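Local coordinates for protein EscN (Escherichia coli O127:H6, PDB 2OBL) that belongs to the P-loop NTPase clan as a type III secretion ATPase related to the ATP synthase alpha/beta subunits, at residues 136-139 / 140-143; 152-155 / 156-160; 325-328 / 329-333; 335-338 / 339-343. The protein carries 1 engineered substitution. All coordinates share one frame; numbering follows the deposited sequence.

Contact 1 of 4, residues 136-139 / 140-143; sequences RPAL and ERMK
Arg136 and Glu140 meet as a salt bridge at the start of helix 138-156, Arg136 from the loop before it. NE of Arg136 lies 2.7 Å from OE1 of Glu140, and NH2 adds a weak bond to the same oxygen. The carboxylate oxygen sits at the edge of the guanidinium, near its plane, and is approached on its syn side. The two flat groups are turned 67° apart. Both nitrogens hold the one oxygen. The Arg136 chain bends at chi2 and chi3, which brings one face of the guanidinium against CD of Pro137. OE2 of Glu140 is held separately by the backbone N of Gly18.

Arg141 also reaches back to Arg136, to its carbonyl. A bend at chi3 (-87°) turns its NE onto O of Arg136, 2.9 Å away in a nearly straight bond. That oxygen lies in the guanidinium plane, but NE stands above the carbonyl plane. One face of the guanidinium rests on CA of Ala138, with NH2 3.3 Å from that carbon. Further along, the aliphatic part of the Lys143 chain crosses Leu139, its CE 3.6 Å from CG.

Backbone N of Arg141 bonds to O of Pro137, and N of Met142 to O of Ala138. Ala138, Arg141 and Met142 also touch helix 169-182. Pro137 is the N-cap residue, and the whole is the N-terminal first turn of an alpha-helix, tied by side chains to the loop before it.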
loop_
_atom_site.group_PDB
_atom_site.type_symbol
_atom_site.label_atom_id
_atom_site.label_comp_id
_atom_site.label_asym_id
_atom_site.label_seq_id
_atom_site.Cartn_x
_atom_site.Cartn_y
_atom_site.Cartn_z
ATOM N N ARG A 136 18.889 1.027 13.914
ATOM C CA ARG A 136 19.276 2.398 13.637
ATOM C C ARG A 136 18.624 3.343 14.646
ATOM O O ARG A 136 17.580 3.019 15.222
ATOM C CB ARG A 136 18.888 2.782 12.205
ATOM C CG ARG A 136 19.549 1.937 11.121
ATOM C CD ARG A 136 21.069 1.852 11.314
ATOM N NE ARG A 136 21.691 3.172 11.426
ATOM C CZ ARG A 136 22.768 3.432 12.169
ATOM N NH1 ARG A 136 23.339 2.470 12.883
ATOM N NH2 ARG A 136 23.268 4.662 12.211
ATOM N N PRO A 137 19.232 4.516 14.867
ATOM C CA PRO A 137 18.648 5.478 15.805
ATOM C C PRO A 137 17.251 5.930 15.386
ATOM O O PRO A 137 16.931 5.940 14.191
ATOM C CB PRO A 137 19.618 6.661 15.739
ATOM C CG PRO A 137 20.921 6.046 15.303
ATOM C CD PRO A 137 20.506 5.011 14.302
ATOM N N ALA A 138 16.442 6.324 16.366
ATOM C CA ALA A 138 15.081 6.750 16.095
ATOM C C ALA A 138 15.062 7.896 15.084
ATOM O O ALA A 138 14.237 7.909 14.185
ATOM C CB ALA A 138 14.362 7.133 17.384
ATOM N N LEU A 139 15.986 8.849 15.215
ATOM C CA LEU A 139 16.037 9.984 14.286
ATOM C C LEU A 139 16.166 9.539 12.832
ATOM O O LEU A 139 15.516 10.093 11.940
ATOM C CB LEU A 139 17.186 10.940 14.644
ATOM C CG LEU A 139 17.177 12.295 13.918
ATOM C CD1 LEU A 139 15.935 13.087 14.263
ATOM C CD2 LEU A 139 18.421 13.104 14.253
ATOM N N GLU A 140 17.009 8.541 12.590
ATOM C CA GLU A 140 17.168 8.017 11.255
ATOM C C GLU A 140 15.905 7.309 10.755
ATOM O O GLU A 140 15.513 7.483 9.615
ATOM C CB GLU A 140 18.371 7.079 11.185
ATOM C CG GLU A 140 18.974 7.023 9.810
ATOM C CD GLU A 140 19.989 5.928 9.673
ATOM O OE1 GLU A 140 20.575 5.525 10.689
ATOM O OE2 GLU A 140 20.194 5.472 8.540
ATOM N N ARG A 141 15.280 6.498 11.605
ATOM C CA ARG A 141 14.039 5.806 11.222
ATOM C C ARG A 141 12.879 6.784 10.935
ATOM O O ARG A 141 12.042 6.559 10.035
ATOM C CB ARG A 141 13.645 4.781 12.284
ATOM C CG ARG A 141 14.580 3.554 12.329
ATOM C CD ARG A 141 14.171 2.556 13.419
ATOM N NE ARG A 141 14.764 2.891 14.716
ATOM C CZ ARG A 141 14.080 3.262 15.797
ATOM N NH1 ARG A 141 12.749 3.333 15.783
ATOM N NH2 ARG A 141 14.734 3.544 16.924
ATOM N N MET A 142 12.817 7.866 11.700
ATOM C CA MET A 142 11.834 8.905 11.421
ATOM C C MET A 142 12.137 9.616 10.099
ATOM O O MET A 142 11.240 9.835 9.279
ATOM C CB MET A 142 11.804 9.925 12.549
ATOM C CG MET A 142 10.900 11.106 12.261
ATOM S SD MET A 142 11.013 12.306 13.577
ATOM C CE MET A 142 9.645 13.386 13.143
ATOM N N LYS A 143 13.401 9.987 9.893
ATOM C CA LYS A 143 13.760 10.762 8.696
ATOM C C LYS A 143 13.540 9.973 7.409
ATOM O O LYS A 143 13.285 10.553 6.343
ATOM C CB LYS A 143 15.205 11.292 8.790
ATOM C CG LYS A 143 15.356 12.495 9.731
ATOM C CD LYS A 143 16.827 12.805 10.027
ATOM C CE LYS A 143 16.970 14.109 10.823
ATOM N NZ LYS A 143 18.371 14.665 10.723
#

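Contact 2 of 4, residues 152-155 / 156-160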
loop_
_atom_site.group_PDB
_atom_site.type_symbol
_atom_site.label_atom_id
_atom_site.label_comp_id
_atom_site.label_asym_id
_atom_site.label_seq_id
_atom_site.Cartn_x
_atom_site.Cartn_y
_atom_site.Cartn_z
ATOM N N ALA A 152 10.621 10.678 -3.987
ATOM C CA ALA A 152 9.443 10.514 -4.823
ATOM C C ALA A 152 9.094 11.812 -5.540
ATOM O O ALA A 152 8.744 11.792 -6.714
ATOM C CB ALA A 152 8.231 10.009 -3.988
ATOM N N GLU A 153 9.195 12.934 -4.830
ATOM C CA GLU A 153 8.936 14.248 -5.432
ATOM C C GLU A 153 9.945 14.569 -6.529
ATOM O O GLU A 153 9.587 15.120 -7.578
ATOM C CB GLU A 153 8.933 15.339 -4.361
ATOM C CG GLU A 153 7.750 15.259 -3.409
ATOM C CD GLU A 153 7.924 16.122 -2.177
ATOM O OE1 GLU A 153 9.077 16.451 -1.837
ATOM O OE2 GLU A 153 6.903 16.458 -1.541
ATOM N N TYR A 154 11.205 14.222 -6.295
ATOM C CA TYR A 154 12.237 14.449 -7.303
ATOM C C TYR A 154 11.888 13.715 -8.597
ATOM O O TYR A 154 11.940 14.302 -9.679
ATOM C CB TYR A 154 13.624 14.026 -6.813
ATOM C CG TYR A 154 14.620 13.941 -7.951
ATOM C CD1 TYR A 154 15.179 15.093 -8.507
ATOM C CD2 TYR A 154 14.969 12.714 -8.494
ATOM C CE1 TYR A 154 16.061 15.012 -9.563
ATOM C CE2 TYR A 154 15.853 12.625 -9.545
ATOM C CZ TYR A 154 16.393 13.770 -10.077
ATOM O OH TYR A 154 17.275 13.649 -11.127
ATOM N N PHE A 155 11.540 12.433 -8.485
ATOM C CA PHE A 155 11.174 11.645 -9.670
ATOM C C PHE A 155 9.844 12.071 -10.311
ATOM O O PHE A 155 9.730 12.121 -11.545
ATOM C CB PHE A 155 11.264 10.142 -9.385
ATOM C CG PHE A 155 12.680 9.642 -9.333
ATOM C CD1 PHE A 155 13.441 9.574 -10.498
ATOM C CD2 PHE A 155 13.279 9.311 -8.129
ATOM C CE1 PHE A 155 14.764 9.134 -10.468
ATOM C CE2 PHE A 155 14.611 8.871 -8.087
ATOM C CZ PHE A 155 15.355 8.776 -9.259
ATOM N N ARG A 156 8.861 12.430 -9.484
ATOM C CA ARG A 156 7.623 13.025 -9.996
ATOM C C ARG A 156 7.942 14.245 -10.868
ATOM O O ARG A 156 7.409 14.399 -11.972
ATOM C CB ARG A 156 6.721 13.450 -8.840
ATOM C CG ARG A 156 5.409 14.119 -9.258
ATOM C CD ARG A 156 4.872 14.949 -8.109
ATOM N NE ARG A 156 5.854 15.954 -7.691
ATOM C CZ ARG A 156 5.793 16.636 -6.552
ATOM N NH1 ARG A 156 4.793 16.435 -5.703
ATOM N NH2 ARG A 156 6.731 17.525 -6.260
ATOM N N ASP A 157 8.825 15.100 -10.360
ATOM C CA ASP A 157 9.216 16.325 -11.062
ATOM C C ASP A 157 9.900 16.077 -12.410
ATOM O O ASP A 157 10.034 17.004 -13.206
ATOM C CB ASP A 157 10.114 17.188 -10.168
ATOM C CG ASP A 157 9.394 17.715 -8.930
ATOM O OD1 ASP A 157 8.145 17.741 -8.894
ATOM O OD2 ASP A 157 10.090 18.112 -7.980
ATOM N N GLN A 158 10.338 14.844 -12.659
ATOM C CA GLN A 158 10.891 14.465 -13.966
ATOM C C GLN A 158 9.790 13.977 -14.909
ATOM O O GLN A 158 10.059 13.618 -16.069
ATOM C CB GLN A 158 11.962 13.376 -13.838
ATOM C CG GLN A 158 13.000 13.604 -12.749
ATOM C CD GLN A 158 13.549 15.000 -12.770
ATOM O OE1 GLN A 158 14.084 15.444 -13.787
ATOM N NE2 GLN A 158 13.416 15.717 -11.647
ATOM N N GLY A 159 8.558 13.972 -14.409
ATOM C CA GLY A 159 7.407 13.535 -15.189
ATOM C C GLY A 159 7.073 12.063 -15.007
ATOM O O GLY A 159 6.267 11.508 -15.760
ATOM N N LYS A 160 7.691 11.425 -14.014
ATOM C CA LYS A 160 7.477 10.002 -13.771
ATOM C C LYS A 160 6.217 9.774 -12.947
ATOM O O LYS A 160 5.892 10.562 -12.065
ATOM C CB LYS A 160 8.671 9.392 -13.025
ATOM C CG LYS A 160 10.025 9.614 -13.704
ATOM C CD LYS A 160 10.098 8.918 -15.051
ATOM C CE LYS A 160 11.482 9.071 -15.673
ATOM N NZ LYS A 160 11.515 8.480 -17.043
HETATM O O HOH W 1 4.533 16.769 -3.048
#
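Phe155 O receives Lys160 N at 3.3 Å where helix 138-156 ends in a Schellman motif. The second bond of the motif runs from Gly159 N to Arg156 O, at 2.7 Å. Gln158 N is an extra donor to Phe155 O, 3.0 Å away and on the opposite face of the carbonyl plane from Lys160 N. Gly159 has the positive phi (93°) of the motif and closes a type I turn that starts at Arg156. The chain then enters strand 161-167 of the central sheet.

Charged groups form one cluster. Arg156 grips Asp157 side-on, with NE and NH2 both on OD1; NH2 is 3.0 Å from it. OD2 of Asp157 forms a salt bridge with Arg36. Glu153 lies alongside Arg156 and points the same way, its CB over one face of the guanidinium. A water lies 2.7 Å from Arg156 NH1 and donates to Glu153 OE2, which is also paired with Arg206.

Apolar packing is made by Phe155, on Val162 and Ile99 of neighbouring strands, and by Ala152, on Ile215.

Tyr154 OH bonds to Asp9. The Gln158 chain bends at chi2 (-47°), and its NE2 lies over one face of the Tyr154 ring, toward the rim, the amide and ring planes 26° apart. NE2 of Gln158 is 3.4 Å from CE1 of Tyr154, and the same nitrogen donates to O of Tyr154 at 2.8 Å.

Contact 3 of 4, residues 325-328 / 329-333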
loop_
_atom_site.group_PDB
_atom_site.type_symbol
_atom_site.label_atom_id
_atom_site.label_comp_id
_atom_site.label_asym_id
_atom_site.label_seq_id
_atom_site.Cartn_x
_atom_site.Cartn_y
_atom_site.Cartn_z
ATOM N N ILE A 325 -10.210 -13.736 -6.956
ATOM C CA ILE A 325 -9.636 -12.906 -5.887
ATOM C C ILE A 325 -8.408 -13.531 -5.244
ATOM O O ILE A 325 -7.511 -12.817 -4.794
ATOM C CB ILE A 325 -10.670 -12.511 -4.805
ATOM C CG1 ILE A 325 -11.288 -13.749 -4.153
ATOM C CG2 ILE A 325 -11.737 -11.593 -5.407
ATOM C CD1 ILE A 325 -12.289 -13.439 -3.034
ATOM N N GLN A 326 -8.368 -14.858 -5.181
ATOM C CA GLN A 326 -7.146 -15.515 -4.762
ATOM C C GLN A 326 -6.210 -15.502 -5.959
ATOM O O GLN A 326 -6.642 -15.695 -7.110
ATOM C CB GLN A 326 -7.409 -16.941 -4.245
ATOM C CG GLN A 326 -8.210 -16.978 -2.954
ATOM C CD GLN A 326 -8.527 -18.390 -2.499
ATOM O OE1 GLN A 326 -9.683 -18.726 -2.229
ATOM N NE2 GLN A 326 -7.501 -19.233 -2.430
ATOM N N GLN A 327 -4.935 -15.254 -5.697
ATOM C CA GLN A 327 -3.971 -15.052 -6.763
ATOM C C GLN A 327 -2.568 -15.335 -6.258
ATOM O O GLN A 327 -2.110 -14.724 -5.292
ATOM C CB GLN A 327 -4.050 -13.609 -7.234
ATOM C CG GLN A 327 -3.238 -13.293 -8.471
ATOM C CD GLN A 327 -3.420 -11.849 -8.873
ATOM O OE1 GLN A 327 -4.188 -11.127 -8.252
ATOM N NE2 GLN A 327 -2.722 -11.421 -9.911
ATOM N N SER A 328 -1.887 -16.274 -6.909
ATOM C CA SER A 328 -0.508 -16.581 -6.548
ATOM C C SER A 328 0.434 -15.520 -7.105
ATOM O O SER A 328 0.067 -14.740 -7.983
ATOM C CB SER A 328 -0.105 -17.947 -7.104
ATOM O OG SER A 328 -0.080 -17.892 -8.516
ATOM N N THR A 329 1.659 -15.520 -6.601
ATOM C CA THR A 329 2.688 -14.592 -7.041
ATOM C C THR A 329 2.955 -14.687 -8.548
ATOM O O THR A 329 3.145 -13.674 -9.215
ATOM C CB THR A 329 3.989 -14.837 -6.256
ATOM O OG1 THR A 329 3.815 -14.401 -4.901
ATOM C CG2 THR A 329 5.150 -14.095 -6.875
ATOM N N LYS A 330 2.956 -15.900 -9.089
ATOM C CA LYS A 330 3.236 -16.076 -10.517
ATOM C C LYS A 330 1.973 -16.049 -11.385
ATOM O O LYS A 330 2.048 -16.123 -12.615
ATOM C CB LYS A 330 4.039 -17.355 -10.758
ATOM C CG LYS A 330 3.232 -18.645 -10.716
ATOM C CD LYS A 330 4.095 -19.816 -11.164
ATOM C CE LYS A 330 3.378 -21.148 -11.014
ATOM N NZ LYS A 330 4.273 -22.281 -11.369
ATOM N N ASP A 331 0.817 -15.934 -10.733
ATOM C CA ASP A 331 -0.475 -15.822 -11.409
ATOM C C ASP A 331 -0.663 -14.382 -11.884
ATOM O O ASP A 331 -1.250 -13.561 -11.174
ATOM C CB ASP A 331 -1.581 -16.217 -10.426
ATOM C CG ASP A 331 -2.964 -16.215 -11.043
ATOM O OD1 ASP A 331 -3.130 -15.765 -12.195
ATOM O OD2 ASP A 331 -3.900 -16.666 -10.349
ATOM N N ILE A 332 -0.162 -14.093 -13.084
ATOM C CA ILE A 332 -0.121 -12.739 -13.652
ATOM C C ILE A 332 -1.407 -12.397 -14.408
ATOM O O ILE A 332 -2.023 -13.269 -15.025
ATOM C CB ILE A 332 1.084 -12.594 -14.634
ATOM C CG1 ILE A 332 2.387 -13.068 -13.977
ATOM C CG2 ILE A 332 1.219 -11.157 -15.141
ATOM C CD1 ILE A 332 2.624 -12.501 -12.580
ATOM N N SER A 333 -1.795 -11.122 -14.373
ATOM C CA SER A 333 -3.068 -10.677 -14.956
ATOM C C SER A 333 -3.055 -9.185 -15.330
ATOM O O SER A 333 -2.931 -8.319 -14.471
ATOM C CB SER A 333 -4.213 -10.965 -13.972
ATOM O OG SER A 333 -5.481 -10.739 -14.565
HETATM O O HOH W 2 0.390 -12.468 -9.602
#
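Gln327 holds CG anti to its backbone N (chi1 -172°), and the chain stays extended beyond it. This carries the amide along the loop to the backbone of Asp331. Asp331 also has CG anti to its N, which sets its carboxylate beside the CG of Gln327. The two side chains cross at about a right angle.

NE2 of Gln327 donates to O of Asp331 at 2.9 Å. The bond is close to straight, with an N-H...O angle of 166°. The acceptor lies in the plane of the amide, and the donor comes in nearly in line with the C=O bond. The methylene groups meet as well, with CG of Gln327 3.9 Å from CB of Asp331.

Ser328 to Asp331 form a type I beta turn, closed by Asp331 N on Ser328 O at 3.1 Å. This donor stands well above the carbonyl plane. A water lies 2.8 Å from Ser328 O and near Asp331 O. Asp331 is the centre of an inverse gamma turn.

Arg60, outside the loop, is the common partner. Its backbone N bonds to Gln327 OE1. Its guanidinium pairs with Asp331 OD2 and also bonds to Gln326 O. Both ends of the Gln327 amide are thus engaged, which fixes its rotation. The positive charge of Arg60 would be expected to stabilise the ionised carboxylate of Asp331. The loop between helices 318-325 and 335-345 is therefore pinned to the start of helix 60-65 by polar bonds.

Contact 4 of 4, residues 335-338 / 339-343; sequences YEKT and IESLF
Ile339 lays its CD1 methyl over one face of the Tyr335 ring, one turn back along helix 335-345. The methyl is 3.7 Å from the ring centroid and 21° off the ring normal, a CH-pi contact. It is displaced toward the CE2 and CZ side, and CE2 of Tyr335 is 3.5 Å from CD1 of Ile339. The ring reaches this place because CG of Tyr335 is anti to the backbone N (chi1 -171°). The Ile339 branch is extended at chi2 and points its end methyl back at the ring.

Ser341 folds back on the helix. Its OG donates to O of Lys337 at 3.0 Å, and its backbone N reaches the same oxygen at 2.9 Å. The two donors come from opposite faces of the carbonyl plane. One acceptor thus takes both the helical bond and the hydroxyl proton.

Glu336 and Glu340 run side by side in the same direction, their carboxylate planes nearly parallel (2° apart). Glu336 OE1 and Glu340 OE2 are 4.3 Å apart, so like charges lie close on this exposed face. Each could raise the pKa of the other somewhat.

Regular i to i+4 bonds join the two halves, such as Leu342 N to Thr338 O at 2.9 Å. Thr338 OG1 bonds to O of Ser334, just before the helix.

The buried side, with Thr338 and Leu342, packs on Phe324 of helix 318-325 and on helix 60-65. Tyr335, Ile339 and Leu342 touch His277 of helix 275-290. Helix 335-345 thus lies against three other helices near the C-terminus of the chain.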
loop_
_atom_site.group_PDB
_atom_site.type_symbol
_atom_site.label_atom_id
_atom_site.label_comp_id
_atom_site.label_asym_id
_atom_site.label_seq_id
_atom_site.Cartn_x
_atom_site.Cartn_y
_atom_site.Cartn_z
ATOM N N TYR A 335 -4.659 -5.546 -16.802
ATOM C CA TYR A 335 -5.861 -4.851 -16.381
ATOM C C TYR A 335 -7.014 -5.223 -17.302
ATOM O O TYR A 335 -8.135 -5.449 -16.851
ATOM C CB TYR A 335 -5.628 -3.340 -16.353
ATOM C CG TYR A 335 -6.745 -2.534 -15.714
ATOM C CD1 TYR A 335 -7.202 -2.823 -14.427
ATOM C CD2 TYR A 335 -7.325 -1.470 -16.388
ATOM C CE1 TYR A 335 -8.229 -2.082 -13.844
ATOM C CE2 TYR A 335 -8.346 -0.718 -15.813
ATOM C CZ TYR A 335 -8.789 -1.028 -14.537
ATOM O OH TYR A 335 -9.797 -0.277 -13.966
ATOM N N GLU A 336 -6.731 -5.306 -18.598
ATOM C CA GLU A 336 -7.734 -5.803 -19.536
ATOM C C GLU A 336 -8.250 -7.171 -19.090
ATOM O O GLU A 336 -9.456 -7.377 -18.965
ATOM C CB GLU A 336 -7.166 -5.878 -20.949
ATOM C CG GLU A 336 -8.075 -6.605 -21.934
ATOM C CD GLU A 336 -7.491 -6.684 -23.326
ATOM O OE1 GLU A 336 -6.912 -7.741 -23.677
ATOM O OE2 GLU A 336 -7.604 -5.686 -24.072
ATOM N N LYS A 337 -7.337 -8.096 -18.819
ATOM C CA LYS A 337 -7.725 -9.444 -18.422
ATOM C C LYS A 337 -8.512 -9.466 -17.119
ATOM O O LYS A 337 -9.457 -10.243 -16.971
ATOM C CB LYS A 337 -6.504 -10.353 -18.294
ATOM C CG LYS A 337 -6.848 -11.751 -17.796
ATOM C CD LYS A 337 -5.843 -12.789 -18.278
ATOM C CE LYS A 337 -4.550 -12.720 -17.482
ATOM N NZ LYS A 337 -3.545 -13.669 -18.037
ATOM N N THR A 338 -8.095 -8.633 -16.164
ATOM C CA THR A 338 -8.767 -8.554 -14.869
ATOM C C THR A 338 -10.228 -8.165 -15.025
ATOM O O THR A 338 -11.116 -8.786 -14.438
ATOM C CB THR A 338 -8.054 -7.554 -13.938
ATOM O OG1 THR A 338 -6.790 -8.105 -13.563
ATOM C CG2 THR A 338 -8.875 -7.292 -12.665
ATOM N N ILE A 339 -10.477 -7.136 -15.827
ATOM C CA ILE A 339 -11.842 -6.698 -16.053
ATOM C C ILE A 339 -12.655 -7.775 -16.790
ATOM O O ILE A 339 -13.794 -8.056 -16.423
ATOM C CB ILE A 339 -11.889 -5.328 -16.776
ATOM C CG1 ILE A 339 -11.124 -4.285 -15.945
ATOM C CG2 ILE A 339 -13.341 -4.889 -17.008
ATOM C CD1 ILE A 339 -11.022 -2.902 -16.589
ATOM N N GLU A 340 -12.074 -8.399 -17.809
ATOM C CA GLU A 340 -12.795 -9.458 -18.516
ATOM C C GLU A 340 -13.148 -10.603 -17.560
ATOM O O GLU A 340 -14.240 -11.175 -17.620
ATOM C CB GLU A 340 -11.987 -9.963 -19.719
ATOM C CG GLU A 340 -11.874 -8.926 -20.840
ATOM C CD GLU A 340 -11.193 -9.456 -22.091
ATOM O OE1 GLU A 340 -10.758 -10.629 -22.092
ATOM O OE2 GLU A 340 -11.102 -8.699 -23.080
ATOM N N SER A 341 -12.214 -10.929 -16.670
ATOM C CA SER A 341 -12.414 -12.014 -15.716
ATOM C C SER A 341 -13.491 -11.679 -14.685
ATOM O O SER A 341 -14.267 -12.546 -14.286
ATOM C CB SER A 341 -11.092 -12.369 -15.020
ATOM O OG SER A 341 -10.180 -12.924 -15.964
ATOM N N LEU A 342 -13.530 -10.424 -14.249
ATOM C CA LEU A 342 -14.555 -9.960 -13.313
ATOM C C LEU A 342 -15.969 -10.159 -13.865
ATOM O O LEU A 342 -16.858 -10.667 -13.176
ATOM C CB LEU A 342 -14.341 -8.485 -12.977
ATOM C CG LEU A 342 -15.420 -7.804 -12.131
ATOM C CD1 LEU A 342 -15.533 -8.459 -10.751
ATOM C CD2 LEU A 342 -15.098 -6.331 -11.985
ATOM N N PHE A 343 -16.178 -9.750 -15.108
ATOM C CA PHE A 343 -17.490 -9.913 -15.727
ATOM C C PHE A 343 -17.907 -11.383 -15.765
ATOM O O PHE A 343 -19.072 -11.716 -15.530
ATOM C CB PHE A 343 -17.514 -9.291 -17.118
ATOM C CG PHE A 343 -17.686 -7.803 -17.102
ATOM C CD1 PHE A 343 -18.884 -7.229 -17.480
ATOM C CD2 PHE A 343 -16.655 -6.977 -16.703
ATOM C CE1 PHE A 343 -19.037 -5.848 -17.470
ATOM C CE2 PHE A 343 -16.812 -5.602 -16.687
ATOM C CZ PHE A 343 -17.997 -5.047 -17.070
#

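Contacts 1 and 2 lie at the two ends of helix 138-156 in the nucleotide-binding family region. Their centres are 25 Å apart and their nearest atoms about 11 Å. Contacts 3 and 4 follow each other within the C-terminal family region of the sequence, with centres 13 Å apart. They touch through Ser333 OG and Thr338 OG1, probably hydrogen-bonded at 3.1 Å. Arg60 meets side chains of both. Contacts 1 and 4 stand on opposite sides of the chain's centre, with centres 43 Å apart. Thr329 and Gln327 of contact 3 touch helix 84-94, whose first residues belong to a probable P-loop. The calcium ion is bound elsewhere, by Asn229 and Asp234.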